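PDB 3JV1: p22 protein from Trypanosoma brucei, which serves as an accessory factor for RNA editing specific to cytochrome oxidase subunit II, and belongs to the Mam33 family of mitochondrial proteins. Local coordinates for residues P28-G33 against A155-Q160; H44-K49 against I57-G62; R72-L77 against M89-G94. One frame throughout, in Å; residues are numbered along the deposited sequence.

Contact 1. Residues P28-G33 against A155-Q160; sequences PEIPEG and ANFIDQ
The CH-pi contact of P31 with F157 is central here: P31 CD sits over the middle of the F157 ring, 3.5 Å from its centroid and only 12° off the ring normal. The proline lies obliquely over the phenyl group, its CG leaning back toward the root of the side chain. F157 carries CG anti to its backbone N (chi1 168°), which sends the ring out from helix 152-181 to the loop between helix 2-18 and strand 35-37.

Apolar carbon contacts continue along the loop. P28 CB approaches F157 CE1 at 3.6 Å. The other corner of the P28 ring turns to the helix itself, where P28 CG meets Q160 CB at 3.5 Å, and P28 and Q160 pass one another running opposite ways. I30 meets the ring mainly through its backbone, I30 CA to F157 CE1 at 3.6 Å, its side chain standing farther off. Beyond the pair of segments P28 also rests on W164, P31 on L154, and F157 meets the ring of F161, all on helix 152-181.

A backbone carbonyl also borders the ring: E29 O lies 3.5 Å from F157 CD1. The side chain of E29 starts away from the helix.

The contact therefore works by shape and not by polar bonding: two proline rings, on a loop without regular hydrogen-bonded structure, pack against one buried phenylalanine with the backbone of I30 beside them, while the aliphatic part of Q160 borders the patch at the surface.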
loop_
_atom_site.group_PDB
_atom_site.type_symbol
_atom_site.label_atom_id
_atom_site.label_comp_id
_atom_site.label_asym_id
_atom_site.label_seq_id
_atom_site.Cartn_x
_atom_site.Cartn_y
_atom_site.Cartn_z
ATOM N N PRO A 28 4.337 31.581 -0.269
ATOM C CA PRO A 28 4.355 31.783 -1.722
ATOM C C PRO A 28 3.020 32.284 -2.247
ATOM O O PRO A 28 1.969 31.946 -1.710
ATOM C CB PRO A 28 4.660 30.386 -2.267
ATOM C CG PRO A 28 5.312 29.685 -1.131
ATOM C CD PRO A 28 4.524 30.159 0.051
ATOM N N GLU A 29 3.063 33.095 -3.296
ATOM C CA GLU A 29 1.840 33.598 -3.903
ATOM C C GLU A 29 1.404 32.501 -4.864
ATOM O O GLU A 29 2.220 31.970 -5.616
ATOM C CB GLU A 29 2.112 34.911 -4.645
ATOM C CG GLU A 29 2.597 36.018 -3.715
ATOM C CD GLU A 29 2.929 37.308 -4.436
ATOM O OE1 GLU A 29 3.826 37.295 -5.310
ATOM O OE2 GLU A 29 2.292 38.337 -4.121
ATOM N N ILE A 30 0.126 32.146 -4.822
ATOM C CA ILE A 30 -0.391 31.087 -5.678
ATOM C C ILE A 30 -0.435 31.510 -7.136
ATOM O O ILE A 30 -0.911 32.596 -7.457
ATOM C CB ILE A 30 -1.802 30.655 -5.233
ATOM C CG1 ILE A 30 -2.273 29.468 -6.074
ATOM C CG2 ILE A 30 -2.763 31.817 -5.372
ATOM C CD1 ILE A 30 -3.519 28.808 -5.546
ATOM N N PRO A 31 0.075 30.653 -8.038
ATOM C CA PRO A 31 0.098 30.930 -9.479
ATOM C C PRO A 31 -1.278 31.322 -10.027
ATOM O O PRO A 31 -2.299 30.753 -9.641
ATOM C CB PRO A 31 0.612 29.616 -10.072
ATOM C CG PRO A 31 1.521 29.098 -9.001
ATOM C CD PRO A 31 0.713 29.356 -7.744
ATOM N N GLU A 32 -1.280 32.297 -10.933
ATOM C CA GLU A 32 -2.493 32.818 -11.568
ATOM C C GLU A 32 -3.408 31.733 -12.146
ATOM O O GLU A 32 -2.957 30.842 -12.858
ATOM C CB GLU A 32 -2.091 33.782 -12.687
ATOM C CG GLU A 32 -3.185 34.717 -13.184
ATOM C CD GLU A 32 -3.431 35.885 -12.245
ATOM O OE1 GLU A 32 -2.439 36.488 -11.776
ATOM O OE2 GLU A 32 -4.613 36.207 -11.988
ATOM N N GLY A 33 -4.700 31.824 -11.842
ATOM C CA GLY A 33 -5.657 30.854 -12.348
ATOM C C GLY A 33 -5.841 29.619 -11.488
ATOM O O GLY A 33 -6.865 28.942 -11.574
ATOM N N ALA A 155 6.142 23.888 -10.421
ATOM C CA ALA A 155 6.906 22.914 -9.652
ATOM C C ALA A 155 7.602 23.652 -8.524
ATOM O O ALA A 155 7.687 23.167 -7.397
ATOM C CB ALA A 155 7.931 22.227 -10.541
ATOM N N ASN A 156 8.089 24.841 -8.845
ATOM C CA ASN A 156 8.782 25.678 -7.886
ATOM C C ASN A 156 7.821 26.127 -6.788
ATOM O O ASN A 156 8.194 26.179 -5.615
ATOM C CB ASN A 156 9.372 26.887 -8.609
ATOM C CG ASN A 156 10.488 27.536 -7.836
ATOM O OD1 ASN A 156 10.255 28.340 -6.933
ATOM N ND2 ASN A 156 11.718 27.181 -8.178
ATOM N N PHE A 157 6.587 26.454 -7.169
ATOM C CA PHE A 157 5.588 26.871 -6.196
ATOM C C PHE A 157 5.230 25.727 -5.252
ATOM O O PHE A 157 4.987 25.947 -4.074
ATOM C CB PHE A 157 4.301 27.336 -6.875
ATOM C CG PHE A 157 3.154 27.512 -5.914
ATOM C CD1 PHE A 157 3.052 28.654 -5.133
ATOM C CD2 PHE A 157 2.211 26.505 -5.749
ATOM C CE1 PHE A 157 2.028 28.791 -4.201
ATOM C CE2 PHE A 157 1.190 26.631 -4.824
ATOM C CZ PHE A 157 1.096 27.777 -4.046
ATOM N N ILE A 158 5.180 24.512 -5.781
ATOM C CA ILE A 158 4.848 23.349 -4.973
ATOM C C ILE A 158 5.860 23.098 -3.850
ATOM O O ILE A 158 5.467 22.771 -2.732
ATOM C CB ILE A 158 4.716 22.090 -5.867
ATOM C CG1 ILE A 158 3.413 22.178 -6.662
ATOM C CG2 ILE A 158 4.749 20.822 -5.022
ATOM C CD1 ILE A 158 3.215 21.068 -7.646
ATOM N N ASP A 159 7.152 23.239 -4.147
ATOM C CA ASP A 159 8.189 23.034 -3.132
ATOM C C ASP A 159 8.077 24.128 -2.087
ATOM O O ASP A 159 8.049 23.859 -0.885
ATOM C CB ASP A 159 9.596 23.088 -3.737
ATOM C CG ASP A 159 9.961 21.831 -4.498
ATOM O OD1 ASP A 159 9.632 20.724 -4.017
ATOM O OD2 ASP A 159 10.598 21.949 -5.570
ATOM N N GLN A 160 8.028 25.368 -2.557
ATOM C CA GLN A 160 7.909 26.514 -1.666
ATOM C C GLN A 160 6.664 26.436 -0.784
ATOM O O GLN A 160 6.744 26.647 0.428
ATOM C CB GLN A 160 7.892 27.812 -2.474
ATOM C CG GLN A 160 9.271 28.370 -2.786
ATOM C CD GLN A 160 9.219 29.578 -3.712
ATOM O OE1 GLN A 160 8.394 30.477 -3.541
ATOM N NE2 GLN A 160 10.114 29.607 -4.695
#

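Contact 2. Residues H44-K49 against I57-G62; sequences HFTMRK and ILQLTG
M47 O accepts the amide of L58, with M47 O to L58 N at 2.7 Å and an N-H...O angle of 175°, and it also takes a CA-H...O contact from I57 CA at 3.4 Å. The return bond, M47 N to L58 O, is equally short at 2.7 Å and lies in the carbonyl plane, which makes M47 and L58 an antiparallel hydrogen-bonded pair. One step further L60 N donates its N-H to F45 O in an almost linear bond.

The side chains alternate across the sheet. M47 and L58 start on the face covered by helix 152-181, touching through M47 CB and L58 CB. F45 reaches the same region because its CG lies between the backbone N and the carbonyl carbon (chi1 61°). Its ring then receives L60 CD2 over one face, 3.9 Å from the centroid and displaced toward the rim, while the ring of F161 meets it edge-to-face. On the face of T46, Q59, R48 and I57, the last two lie side by side and point the same way; T46 OG1 is hydrogen-bonded to D37.

At the far end the imidazole of H44 lies with one face over the backbone of T61 and G62. H44 NE2 also makes a weak hydrogen bond to E63, and the H44 backbone bonds to a second subunit, another copy of the protein. T61 and G62 both face T73 in a classic beta bulge. The whole is a beta hairpin of strands 46-51 and 54-63, within the antiparallel meander of this Mam33-family protein.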
loop_
_atom_site.group_PDB
_atom_site.type_symbol
_atom_site.label_atom_id
_atom_site.label_comp_id
_atom_site.label_asym_id
_atom_site.label_seq_id
_atom_site.Cartn_x
_atom_site.Cartn_y
_atom_site.Cartn_z
ATOM N N HIS A 44 -1.120 16.498 2.063
ATOM C CA HIS A 44 -1.386 16.244 0.647
ATOM C C HIS A 44 -2.538 17.082 0.090
ATOM O O HIS A 44 -3.658 16.607 -0.036
ATOM C CB HIS A 44 -1.664 14.756 0.434
ATOM C CG HIS A 44 -0.481 13.884 0.719
ATOM N ND1 HIS A 44 -0.560 12.511 0.758
ATOM C CD2 HIS A 44 0.811 14.194 0.980
ATOM C CE1 HIS A 44 0.631 12.010 1.033
ATOM N NE2 HIS A 44 1.481 13.012 1.171
ATOM N N PHE A 45 -2.249 18.327 -0.257
ATOM C CA PHE A 45 -3.260 19.230 -0.787
ATOM C C PHE A 45 -3.487 19.049 -2.289
ATOM O O PHE A 45 -2.743 18.337 -2.975
ATOM C CB PHE A 45 -2.858 20.681 -0.494
ATOM C CG PHE A 45 -1.556 21.098 -1.130
ATOM C CD1 PHE A 45 -1.527 21.593 -2.428
ATOM C CD2 PHE A 45 -0.356 20.994 -0.425
ATOM C CE1 PHE A 45 -0.325 21.982 -3.020
ATOM C CE2 PHE A 45 0.856 21.377 -1.003
ATOM C CZ PHE A 45 0.875 21.873 -2.305
ATOM N N THR A 46 -4.527 19.697 -2.798
ATOM C CA THR A 46 -4.836 19.606 -4.214
ATOM C C THR A 46 -4.968 21.005 -4.804
ATOM O O THR A 46 -5.384 21.940 -4.123
ATOM C CB THR A 46 -6.151 18.850 -4.452
ATOM O OG1 THR A 46 -7.240 19.643 -3.975
ATOM C CG2 THR A 46 -6.151 17.529 -3.718
ATOM N N MET A 47 -4.593 21.145 -6.071
ATOM C CA MET A 47 -4.693 22.420 -6.774
ATOM C C MET A 47 -5.530 22.188 -8.027
ATOM O O MET A 47 -5.467 21.119 -8.622
ATOM C CB MET A 47 -3.310 22.921 -7.169
ATOM C CG MET A 47 -2.386 23.223 -5.997
ATOM S SD MET A 47 -0.762 23.812 -6.531
ATOM C CE MET A 47 -1.219 25.378 -7.274
ATOM N N ARG A 48 -6.313 23.188 -8.426
ATOM C CA ARG A 48 -7.157 23.067 -9.603
ATOM C C ARG A 48 -7.217 24.368 -10.402
ATOM O O ARG A 48 -7.084 25.458 -9.851
ATOM C CB ARG A 48 -8.583 22.687 -9.197
ATOM C CG ARG A 48 -8.688 21.507 -8.251
ATOM C CD ARG A 48 -10.141 21.131 -8.024
ATOM N NE ARG A 48 -10.300 19.948 -7.180
ATOM C CZ ARG A 48 -10.046 19.911 -5.874
ATOM N NH1 ARG A 48 -9.606 20.991 -5.245
ATOM N NH2 ARG A 48 -10.262 18.797 -5.187
ATOM N N LYS A 49 -7.417 24.242 -11.706
ATOM C CA LYS A 49 -7.547 25.399 -12.583
ATOM C C LYS A 49 -8.263 24.928 -13.830
ATOM O O LYS A 49 -8.175 23.756 -14.191
ATOM C CB LYS A 49 -6.182 25.968 -12.978
ATOM C CG LYS A 49 -5.322 25.011 -13.786
ATOM C CD LYS A 49 -4.190 25.733 -14.514
ATOM C CE LYS A 49 -4.721 26.536 -15.695
ATOM N NZ LYS A 49 -3.633 27.117 -16.526
ATOM N N ILE A 57 -6.140 19.191 -12.563
ATOM C CA ILE A 57 -6.098 18.923 -11.134
ATOM C C ILE A 57 -4.741 18.391 -10.698
ATOM O O ILE A 57 -4.198 17.464 -11.308
ATOM C CB ILE A 57 -7.172 17.902 -10.744
ATOM C CG1 ILE A 57 -8.550 18.445 -11.122
ATOM C CG2 ILE A 57 -7.092 17.598 -9.259
ATOM C CD1 ILE A 57 -9.682 17.473 -10.890
ATOM N N LEU A 58 -4.201 19.005 -9.648
ATOM C CA LEU A 58 -2.915 18.628 -9.079
ATOM C C LEU A 58 -3.168 18.052 -7.695
ATOM O O LEU A 58 -3.670 18.754 -6.823
ATOM C CB LEU A 58 -2.013 19.856 -8.943
ATOM C CG LEU A 58 -1.078 20.305 -10.065
ATOM C CD1 LEU A 58 0.267 19.620 -9.903
ATOM C CD2 LEU A 58 -1.702 20.023 -11.426
ATOM N N GLN A 59 -2.818 16.787 -7.495
ATOM C CA GLN A 59 -3.017 16.135 -6.198
ATOM C C GLN A 59 -1.694 15.570 -5.702
ATOM O O GLN A 59 -1.146 14.662 -6.333
ATOM C CB GLN A 59 -4.005 14.965 -6.313
ATOM C CG GLN A 59 -5.242 15.226 -7.138
ATOM C CD GLN A 59 -6.109 13.984 -7.288
ATOM O OE1 GLN A 59 -5.620 12.914 -7.655
ATOM N NE2 GLN A 59 -7.401 14.124 -7.012
ATOM N N LEU A 60 -1.177 16.093 -4.592
ATOM C CA LEU A 60 0.074 15.572 -4.033
ATOM C C LEU A 60 -0.223 14.159 -3.569
ATOM O O LEU A 60 -1.275 13.913 -2.983
ATOM C CB LEU A 60 0.532 16.404 -2.836
ATOM C CG LEU A 60 1.294 17.708 -3.081
ATOM C CD1 LEU A 60 2.707 17.384 -3.515
ATOM C CD2 LEU A 60 0.580 18.550 -4.117
ATOM N N THR A 61 0.688 13.229 -3.834
ATOM C CA THR A 61 0.470 11.847 -3.439
ATOM C C THR A 61 1.501 11.315 -2.447
ATOM O O THR A 61 1.376 10.189 -1.964
ATOM C CB THR A 61 0.431 10.907 -4.672
ATOM O OG1 THR A 61 1.643 11.041 -5.416
ATOM C CG2 THR A 61 -0.742 11.245 -5.568
ATOM N N GLY A 62 2.520 12.112 -2.140
ATOM C CA GLY A 62 3.515 11.661 -1.187
ATOM C C GLY A 62 4.904 12.242 -1.335
ATOM O O GLY A 62 5.143 13.136 -2.148
#

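Contact 3. Residues R72-L77 against M89-G94; sequences RTLDVL and MSVEDG
The side chains of L74 and M89 run slantwise to each other within a beta hairpin of the antiparallel sheet, formed by strands 72-80 and 83-92. L74 CD1 touches M89 CB at 4.1 Å, and L74 CD2 meets V91 CG2 at the same distance, so the two methyls of one leucine reach two successive residues on that face of the neighbouring strand. L74 can fork this way because its CG sits between the backbone N and the carbonyl carbon (chi1 49°), swinging the branch across to the partner strand. These apolar groups share their face with R72 and face helix 152-181, with side chains of the adjacent strand 95-104 beside them: L74 packs on I158 and F96, V91 on F96, M89 on I98. R72 runs extended to NE, and its NH1 forms a salt bridge with D159 of the helix.

The opposite face carries T73 and S90, a non-hydrogen-bonded pair with T73 CG2 at 4.2 Å from S90 CB. Their hydroxyls turn to other strands, T73 OG1 to T61 OG1 and S90 OG to N99, with S90 OG also giving a weak bond to E92 OE2.

L74 and M89 form a hydrogen-bonded pair, and the axes of the two short strand segments run at 140°, well twisted from strict antiparallel. The paired bonds differ in approach although both measure 2.8 Å: M89 N sits almost on the line of the L74 C=O bond (C=O...N 178°), although its N-H is bent from that line, whereas L74 N lies above the carbonyl plane of M89 O, 36° out of it.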
loop_
_atom_site.group_PDB
_atom_site.type_symbol
_atom_site.label_atom_id
_atom_site.label_comp_id
_atom_site.label_asym_id
_atom_site.label_seq_id
_atom_site.Cartn_x
_atom_site.Cartn_y
_atom_site.Cartn_z
ATOM N N ARG A 72 8.966 15.101 -4.072
ATOM C CA ARG A 72 7.538 14.884 -3.861
ATOM C C ARG A 72 6.860 14.249 -5.072
ATOM O O ARG A 72 7.249 14.491 -6.213
ATOM C CB ARG A 72 6.850 16.212 -3.543
ATOM C CG ARG A 72 7.425 16.938 -2.337
ATOM C CD ARG A 72 6.803 18.313 -2.156
ATOM N NE ARG A 72 7.305 18.991 -0.960
ATOM C CZ ARG A 72 8.587 19.267 -0.736
ATOM N NH1 ARG A 72 9.507 18.922 -1.627
ATOM N NH2 ARG A 72 8.951 19.895 0.374
ATOM N N THR A 73 5.853 13.425 -4.819
ATOM C CA THR A 73 5.119 12.794 -5.899
ATOM C C THR A 73 3.730 13.411 -5.962
ATOM O O THR A 73 3.153 13.786 -4.945
ATOM C CB THR A 73 4.963 11.269 -5.697
ATOM O OG1 THR A 73 4.373 11.013 -4.420
ATOM C CG2 THR A 73 6.312 10.567 -5.788
ATOM N N LEU A 74 3.206 13.528 -7.170
ATOM C CA LEU A 74 1.881 14.079 -7.356
ATOM C C LEU A 74 1.317 13.596 -8.674
ATOM O O LEU A 74 2.053 13.150 -9.546
ATOM C CB LEU A 74 1.923 15.613 -7.316
ATOM C CG LEU A 74 2.958 16.365 -8.155
ATOM C CD1 LEU A 74 2.504 16.464 -9.596
ATOM C CD2 LEU A 74 3.143 17.769 -7.580
ATOM N N ASP A 75 -0.001 13.661 -8.793
ATOM C CA ASP A 75 -0.689 13.273 -10.008
ATOM C C ASP A 75 -1.244 14.543 -10.625
ATOM O O ASP A 75 -1.727 15.429 -9.919
ATOM C CB ASP A 75 -1.872 12.350 -9.720
ATOM C CG ASP A 75 -1.459 10.922 -9.448
ATOM O OD1 ASP A 75 -0.300 10.558 -9.728
ATOM O OD2 ASP A 75 -2.315 10.159 -8.964
ATOM N N VAL A 76 -1.172 14.625 -11.942
ATOM C CA VAL A 76 -1.715 15.758 -12.653
ATOM C C VAL A 76 -2.784 15.184 -13.569
ATOM O O VAL A 76 -2.491 14.372 -14.445
ATOM C CB VAL A 76 -0.639 16.477 -13.479
ATOM C CG1 VAL A 76 -1.290 17.419 -14.490
ATOM C CG2 VAL A 76 0.261 17.273 -12.546
ATOM N N LEU A 77 -4.029 15.579 -13.346
ATOM C CA LEU A 77 -5.113 15.089 -14.188
ATOM C C LEU A 77 -5.639 16.182 -15.107
ATOM O O LEU A 77 -5.802 17.333 -14.696
ATOM C CB LEU A 77 -6.270 14.555 -13.340
ATOM C CG LEU A 77 -6.017 13.369 -12.401
ATOM C CD1 LEU A 77 -5.389 13.852 -11.103
ATOM C CD2 LEU A 77 -7.339 12.674 -12.114
ATOM N N MET A 89 3.675 12.053 -11.614
ATOM C CA MET A 89 4.901 12.828 -11.599
ATOM C C MET A 89 5.527 13.052 -10.239
ATOM O O MET A 89 4.971 12.700 -9.201
ATOM C CB MET A 89 4.651 14.188 -12.244
ATOM C CG MET A 89 4.009 14.112 -13.614
ATOM S SD MET A 89 4.321 15.590 -14.543
ATOM C CE MET A 89 3.115 16.673 -13.861
ATOM N N SER A 90 6.708 13.646 -10.268
ATOM C CA SER A 90 7.421 13.974 -9.052
ATOM C C SER A 90 8.208 15.257 -9.290
ATOM O O SER A 90 8.609 15.553 -10.417
ATOM C CB SER A 90 8.336 12.820 -8.636
ATOM O OG SER A 90 9.124 12.372 -9.716
ATOM N N VAL A 91 8.383 16.044 -8.236
ATOM C CA VAL A 91 9.124 17.291 -8.339
ATOM C C VAL A 91 10.536 17.066 -7.829
ATOM O O VAL A 91 10.740 16.721 -6.668
ATOM C CB VAL A 91 8.462 18.421 -7.514
ATOM C CG1 VAL A 91 9.354 19.653 -7.506
ATOM C CG2 VAL A 91 7.108 18.770 -8.104
ATOM N N GLU A 92 11.505 17.242 -8.717
ATOM C CA GLU A 92 12.906 17.068 -8.375
ATOM C C GLU A 92 13.638 18.351 -8.732
ATOM O O GLU A 92 13.815 18.676 -9.905
ATOM C CB GLU A 92 13.488 15.869 -9.131
ATOM C CG GLU A 92 12.931 14.536 -8.650
ATOM C CD GLU A 92 13.306 13.370 -9.543
ATOM O OE1 GLU A 92 14.512 13.089 -9.692
ATOM O OE2 GLU A 92 12.389 12.727 -10.098
ATOM N N ASP A 93 14.028 19.087 -7.696
ATOM C CA ASP A 93 14.733 20.359 -7.831
ATOM C C ASP A 93 14.002 21.362 -8.717
ATOM O O ASP A 93 14.491 21.741 -9.778
ATOM C CB ASP A 93 16.147 20.144 -8.375
ATOM C CG ASP A 93 17.046 21.355 -8.154
ATOM O OD1 ASP A 93 17.370 21.645 -6.980
ATOM O OD2 ASP A 93 17.421 22.019 -9.147
ATOM N N GLY A 94 12.824 21.784 -8.275
ATOM C CA GLY A 94 12.058 22.762 -9.026
ATOM C C GLY A 94 11.546 22.363 -10.394
ATOM O O GLY A 94 10.958 23.192 -11.089
#

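Helix 152-181 ties the three contacts together. Contact 1 is a surface contact in which a proline-containing loop covers the helix by apolar packing, whereas contact 2 is partly buried and contact 3 buried, both held by backbone hydrogen bonds between hairpin strands. The hairpins share one sheet: strands 54-63 and 72-80 are neighbours, with T61 N to T73 O and G62 O to T73 N as probable hydrogen bonds. The one helix segment of contact 1 serves both hairpins, by apolar packing toward 44-49 and 57-62, and toward 72-77 and 89-94 by packing with one charged link added.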